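Local atomic coordinates of dihydrolipoyl dehydrogenase (Elizabethkingia anophelis NUHP1, PDB entry 6UZI), a protein that probably catalyses the NAD(+)-dependent oxidation of protein-bound dihydrolipoyl groups to lipoyl groups, using one FAD per subunit and a redox-active disulfide. Residues G153-S158 with R282-G287; L185-G190 with Y274-V279. All coordinates share one frame; numbering follows the deposited sequence.

Interaction 1. Residues G153-S158 with R282-G287; sequences GSKPSS and RPYTDG. With FAD (flavin-adenine dinucleotide), chain E.
The short two-stranded antiparallel sheet in which Ser154 and Lys155 run against Arg282 and Pro283 joins the two crossings of the chain between the FAD-binding and nucleotide-binding sheets. Lys155 and Arg282 form its hydrogen-bonded pair: Lys155 N donates to Arg282 O (2.8 Å) and Arg282 N returns a bond of equal length to Lys155 O. Ser154 and Pro283 make the following non-hydrogen-bonded pair. Past it Tyr284 N donates to Gly153 O (2.8 Å).

On the face shared by Lys155 and Arg282, the lysine chain lies alongside Tyr284, pointing the same way. A bend at chi2 (67°), followed by an extended end, carries CD over the ring, 3.5 Å from Tyr284 CD2, and sets Lys155 NZ 4.0 Å from the ring centroid as a cation-pi contact nearly on the normal. Asp286 N lies over the opposite face. Arg282 NH1 and N7A of the FAD adenine lie in plane at the ring edge, the latter 3.4 Å from Tyr284 CE1. Across the strands NH1 also meets Lys155 CB, while Ser157 OG rests against Arg282 CB.

Ser154 N gives a weak hydrogen bond to phosphate oxygen O2A of FAD, and Ser154 OG is bonded to Asp321 and Arg281. The tyrosine ring is thus lodged between a lysine chain and a backbone amide with its edge against adenine, and the lysine charge would probably be eased by the ring's pi cloud.

Interaction 2. Residues L185-G190 with Y274-V279; sequences LIVIGG and YCLVSV. With EDO (1,2-ethanediol), chain H.
The phenol ring of Tyr274 is turned away from Leu185: the two side chains cross at about a right angle and meet through Leu185 CD1 and Tyr274 CB (3.8 Å), not through the ring. With CG beside the backbone N (chi1 -76°), the ring leads off to Arg168, which makes a cation-pi contact with it, and to Pro182, while its hydroxyl is hydrogen-bonded to Glu180. Leu185 CD1 also reaches Leu276 CB, and these residues share one face of the parallel pair with Val187.

On the other face Ile186 and Ile188 lie beside Cys275 and Val277. Trans about chi1 (177°), the Cys275 sulfur runs on along the strands toward Ile188 CG1, with SG 3.4 Å from that carbon.

Four backbone hydrogen bonds zip the strands together: Ile186 N to Tyr274 O, Leu276 N to Ile186 O (2.8 Å), Ile188 N to Leu276 O, and Ser278 N to Ile188 O (2.8 Å). Beyond them, Val279 CG1 packs on Gly189 CA at 3.7 Å. Gly190 N bonds to O2 of an ethanediol (2.6 Å), probably from the crystallisation liquor, within the glycine-rich loop predicted to bind NAD(+).

Strand 184-188 is the central one of five parallel strands in a Rossmann-type sheet, with 274-277 beside it. Strand 207-211 continues the sheet beyond 184-188, and strand 169-170 beyond 274-277. Strand 255-261 packs on the face of Ile186, Ile188 and Cys275 through Val256 and Val258, and the glycine loop leads into helix 192-203.

How the interactions relate
Interaction 2 is a buried, parallel pairing in the central part of the nucleotide-binding sheet; interaction 1 is partly buried, antiparallel and only two strands wide, beside the bound FAD. Backbone bonds join both, and the difference lies in the side chains: aliphatic residues and a cysteine in interaction 2, a Lys155-Tyr284 cation-pi contact in interaction 1. They share a stretch of chain: strand 274-277 leads into 281-283, and interaction 2 is nested in the loop that interaction 1 closes. With centres about 18 Å apart they nevertheless touch, Ser158 CA lying 3.6 Å from Val279 CG2, so the junction between the domains packs directly on the end of the sheet that bears the predicted NAD(+) loop.

Interaction 1. Residues G153-S158 with R282-G287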
# COMPACT_ATOMS: atom_id res chain seq x y z
N GLY A 153 15.25 23.81 -9.53
CA GLY A 153 14.05 23.59 -8.75
C GLY A 153 13.16 24.82 -8.62
O GLY A 153 13.05 25.65 -9.52
N SER A 154 12.50 24.91 -7.47
CA SER A 154 11.46 25.89 -7.25
C SER A 154 11.63 26.52 -5.88
O SER A 154 12.32 25.99 -5.00
CB SER A 154 10.07 25.27 -7.39
OG SER A 154 9.88 24.19 -6.49
N LYS A 155 10.94 27.62 -5.68
CA LYS A 155 10.85 28.30 -4.40
C LYS A 155 9.37 28.51 -4.08
O LYS A 155 8.53 28.40 -4.98
CB LYS A 155 11.60 29.64 -4.42
CG LYS A 155 12.75 29.75 -3.40
CD LYS A 155 13.92 28.81 -3.69
CE LYS A 155 15.12 29.09 -2.77
NZ LYS A 155 16.28 28.20 -3.08
N PRO A 156 9.03 28.74 -2.82
CA PRO A 156 7.62 29.01 -2.50
C PRO A 156 7.11 30.26 -3.20
O PRO A 156 7.80 31.28 -3.26
CB PRO A 156 7.64 29.17 -0.97
CG PRO A 156 8.85 28.36 -0.54
CD PRO A 156 9.86 28.66 -1.60
N SER A 157 5.91 30.16 -3.76
CA SER A 157 5.22 31.37 -4.19
C SER A 157 4.64 32.08 -2.97
O SER A 157 4.55 31.52 -1.87
CB SER A 157 4.06 31.11 -5.16
OG SER A 157 4.50 30.87 -6.49
N SER A 158 4.28 33.33 -3.17
CA SER A 158 3.57 34.06 -2.15
C SER A 158 2.71 35.11 -2.83
O SER A 158 2.62 35.18 -4.06
CB SER A 158 4.52 34.66 -1.11
OG SER A 158 3.79 35.13 0.00
N ARG A 282 7.05 28.19 -7.39
CA ARG A 282 7.52 29.02 -8.47
C ARG A 282 8.90 28.53 -8.93
O ARG A 282 9.76 28.28 -8.08
CB ARG A 282 7.59 30.47 -7.93
CG ARG A 282 7.98 31.59 -8.84
CD ARG A 282 8.46 32.76 -7.96
NE ARG A 282 9.58 32.34 -7.11
CZ ARG A 282 10.84 32.74 -7.25
NH1 ARG A 282 11.79 32.29 -6.43
NH2 ARG A 282 11.17 33.61 -8.20
N PRO A 283 9.16 28.42 -10.24
CA PRO A 283 10.48 27.96 -10.68
C PRO A 283 11.57 28.93 -10.24
O PRO A 283 11.36 30.14 -10.22
CB PRO A 283 10.35 27.90 -12.21
CG PRO A 283 9.25 28.84 -12.52
CD PRO A 283 8.28 28.72 -11.38
N TYR A 284 12.72 28.38 -9.87
CA TYR A 284 13.80 29.16 -9.28
C TYR A 284 14.97 29.22 -10.25
O TYR A 284 15.50 28.18 -10.66
CB TYR A 284 14.24 28.55 -7.95
CG TYR A 284 15.32 29.35 -7.25
CD1 TYR A 284 16.65 28.94 -7.29
CD2 TYR A 284 15.02 30.53 -6.58
CE1 TYR A 284 17.63 29.67 -6.66
CE2 TYR A 284 16.00 31.27 -5.96
CZ TYR A 284 17.31 30.83 -6.00
OH TYR A 284 18.30 31.56 -5.38
N THR A 285 15.36 30.45 -10.64
CA THR A 285 16.51 30.65 -11.50
C THR A 285 17.40 31.81 -11.05
O THR A 285 18.32 32.19 -11.79
CB THR A 285 16.07 30.87 -12.96
OG1 THR A 285 14.98 31.80 -13.00
CG2 THR A 285 15.62 29.55 -13.58
N ASP A 286 17.16 32.39 -9.87
CA ASP A 286 17.91 33.56 -9.43
C ASP A 286 19.40 33.24 -9.35
O ASP A 286 19.79 32.23 -8.76
CB ASP A 286 17.42 34.04 -8.07
CG ASP A 286 16.04 34.66 -8.12
OD1 ASP A 286 15.53 34.88 -9.24
OD2 ASP A 286 15.45 34.91 -7.04
N GLY A 287 20.22 34.11 -9.94
CA GLY A 287 21.66 34.00 -9.84
C GLY A 287 22.30 32.94 -10.69
O GLY A 287 23.51 32.71 -10.56
PA FAD E . 14.61 21.16 -5.95
O1A FAD E . 14.28 20.01 -5.07
O2A FAD E . 13.53 22.24 -5.77
O5B FAD E . 15.98 21.80 -5.46
C5B FAD E . 16.93 22.19 -6.47
C4B FAD E . 18.21 22.59 -5.78
O4B FAD E . 18.94 23.52 -6.59
C3B FAD E . 18.05 23.25 -4.40
O3B FAD E . 18.65 22.41 -3.42
C2B FAD E . 18.84 24.57 -4.52
O2B FAD E . 19.59 24.87 -3.35
C1B FAD E . 19.73 24.30 -5.73
N9A FAD E . 20.14 25.48 -6.47
C8A FAD E . 19.33 26.43 -7.03
N7A FAD E . 19.96 27.36 -7.70
C5A FAD E . 21.30 27.00 -7.56
C6A FAD E . 22.49 27.58 -8.04
N6A FAD E . 22.53 28.66 -8.82
N1A FAD E . 23.65 26.98 -7.71
C2A FAD E . 23.62 25.88 -6.96
N3A FAD E . 22.56 25.24 -6.46
C4A FAD E . 21.42 25.85 -6.80
N1 FAD E . 6.74 16.47 -4.30
C2 FAD E . 6.35 15.17 -4.39
O2 FAD E . 6.51 14.52 -5.42
N3 FAD E . 5.77 14.56 -3.29
C4 FAD E . 5.53 15.14 -2.06
O4 FAD E . 5.02 14.50 -1.15
C4X FAD E . 5.96 16.51 -1.98
N5 FAD E . 5.81 17.14 -0.85
C5X FAD E . 6.29 18.44 -0.76
C6 FAD E . 6.19 19.10 0.46
C7 FAD E . 6.70 20.39 0.62
C7M FAD E . 6.60 21.06 1.96
C8 FAD E . 7.33 21.02 -0.47
C8M FAD E . 7.95 22.39 -0.31
C9 FAD E . 7.40 20.37 -1.69
C9A FAD E . 6.89 19.09 -1.85
N10 FAD E . 7.01 18.38 -3.06
C10 FAD E . 6.56 17.09 -3.16
C1' FAD E . 7.65 19.00 -4.23
C2' FAD E . 9.10 18.57 -4.39
O2' FAD E . 9.92 19.14 -3.36
C3' FAD E . 9.65 18.95 -5.77
O3' FAD E . 8.69 18.62 -6.77
C4' FAD E . 10.97 18.25 -6.09
O4' FAD E . 11.88 18.49 -5.01
C5' FAD E . 11.56 18.67 -7.42
O5' FAD E . 12.94 18.99 -7.13
P FAD E . 14.05 19.41 -8.25
O1P FAD E . 15.15 18.44 -8.44
O2P FAD E . 13.46 19.86 -9.57
O3P FAD E . 14.57 20.72 -7.49

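Interaction 2. Residues L185-G190 with Y274-V279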
# COMPACT_ATOMS: atom_id res chain seq x y z
N LEU A 185 -4.63 27.66 13.24
CA LEU A 185 -3.78 27.81 12.06
C LEU A 185 -4.65 28.19 10.88
O LEU A 185 -5.62 27.49 10.56
CB LEU A 185 -3.02 26.52 11.76
CG LEU A 185 -2.19 26.49 10.47
CD1 LEU A 185 -1.03 27.48 10.57
CD2 LEU A 185 -1.68 25.09 10.15
N ILE A 186 -4.33 29.31 10.24
CA ILE A 186 -4.98 29.74 9.01
C ILE A 186 -4.10 29.34 7.83
O ILE A 186 -2.89 29.56 7.86
CB ILE A 186 -5.25 31.25 9.01
CG1 ILE A 186 -6.07 31.66 10.22
CG2 ILE A 186 -6.01 31.67 7.75
CD1 ILE A 186 -6.23 33.15 10.34
N VAL A 187 -4.70 28.72 6.81
CA VAL A 187 -3.99 28.36 5.60
C VAL A 187 -4.53 29.23 4.47
O VAL A 187 -5.74 29.23 4.20
CB VAL A 187 -4.13 26.87 5.27
CG1 VAL A 187 -3.42 26.54 3.97
CG2 VAL A 187 -3.59 26.02 6.39
N ILE A 188 -3.65 30.01 3.85
CA ILE A 188 -3.97 30.88 2.72
C ILE A 188 -3.55 30.18 1.43
O ILE A 188 -2.36 29.87 1.26
CB ILE A 188 -3.26 32.25 2.82
CG1 ILE A 188 -3.50 32.93 4.17
CG2 ILE A 188 -3.71 33.15 1.68
CD1 ILE A 188 -4.94 33.19 4.47
N GLY A 189 -4.50 29.89 0.56
CA GLY A 189 -4.02 29.27 -0.67
C GLY A 189 -4.39 27.81 -0.78
O GLY A 189 -4.55 27.10 0.23
N GLY A 190 -4.61 27.36 -2.01
CA GLY A 190 -5.01 25.98 -2.21
C GLY A 190 -3.93 24.98 -2.59
O GLY A 190 -4.24 23.95 -3.21
N TYR A 274 -1.33 31.58 13.97
CA TYR A 274 -0.35 31.21 12.95
C TYR A 274 -1.03 31.23 11.59
O TYR A 274 -2.17 30.77 11.45
CB TYR A 274 0.26 29.83 13.21
CG TYR A 274 1.27 29.82 14.31
CD1 TYR A 274 2.60 30.14 14.06
CD2 TYR A 274 0.90 29.50 15.61
CE1 TYR A 274 3.54 30.15 15.09
CE2 TYR A 274 1.84 29.50 16.64
CZ TYR A 274 3.15 29.83 16.37
OH TYR A 274 4.08 29.83 17.39
N CYS A 275 -0.32 31.74 10.58
CA CYS A 275 -0.83 31.78 9.21
C CYS A 275 0.20 31.21 8.25
O CYS A 275 1.31 31.73 8.14
CB CYS A 275 -1.20 33.21 8.80
SG CYS A 275 -1.75 33.26 7.08
N LEU A 276 -0.19 30.15 7.54
CA LEU A 276 0.65 29.46 6.56
C LEU A 276 0.19 29.80 5.15
O LEU A 276 -0.98 29.57 4.80
CB LEU A 276 0.61 27.95 6.80
CG LEU A 276 1.09 26.97 5.72
CD1 LEU A 276 2.57 27.11 5.42
CD2 LEU A 276 0.76 25.55 6.15
N VAL A 277 1.10 30.31 4.34
CA VAL A 277 0.83 30.71 2.96
C VAL A 277 1.25 29.57 2.03
O VAL A 277 2.44 29.29 1.86
CB VAL A 277 1.55 32.01 2.61
CG1 VAL A 277 1.18 32.44 1.21
CG2 VAL A 277 1.22 33.08 3.63
N SER A 278 0.27 28.92 1.41
CA SER A 278 0.51 27.80 0.49
C SER A 278 -0.22 28.10 -0.82
O SER A 278 -1.27 27.53 -1.11
CB SER A 278 0.03 26.48 1.10
OG SER A 278 0.68 26.25 2.34
N VAL A 279 0.33 29.03 -1.59
CA VAL A 279 -0.29 29.48 -2.83
C VAL A 279 0.42 28.93 -4.05
O VAL A 279 0.25 29.47 -5.15
CB VAL A 279 -0.39 31.01 -2.90
CG1 VAL A 279 -1.39 31.52 -1.88
CG2 VAL A 279 0.98 31.64 -2.68
C1 EDO H . -5.03 30.38 -5.39
O1 EDO H . -5.18 31.70 -4.86
C2 EDO H . -3.68 29.83 -4.96
O2 EDO H . -3.87 28.72 -4.08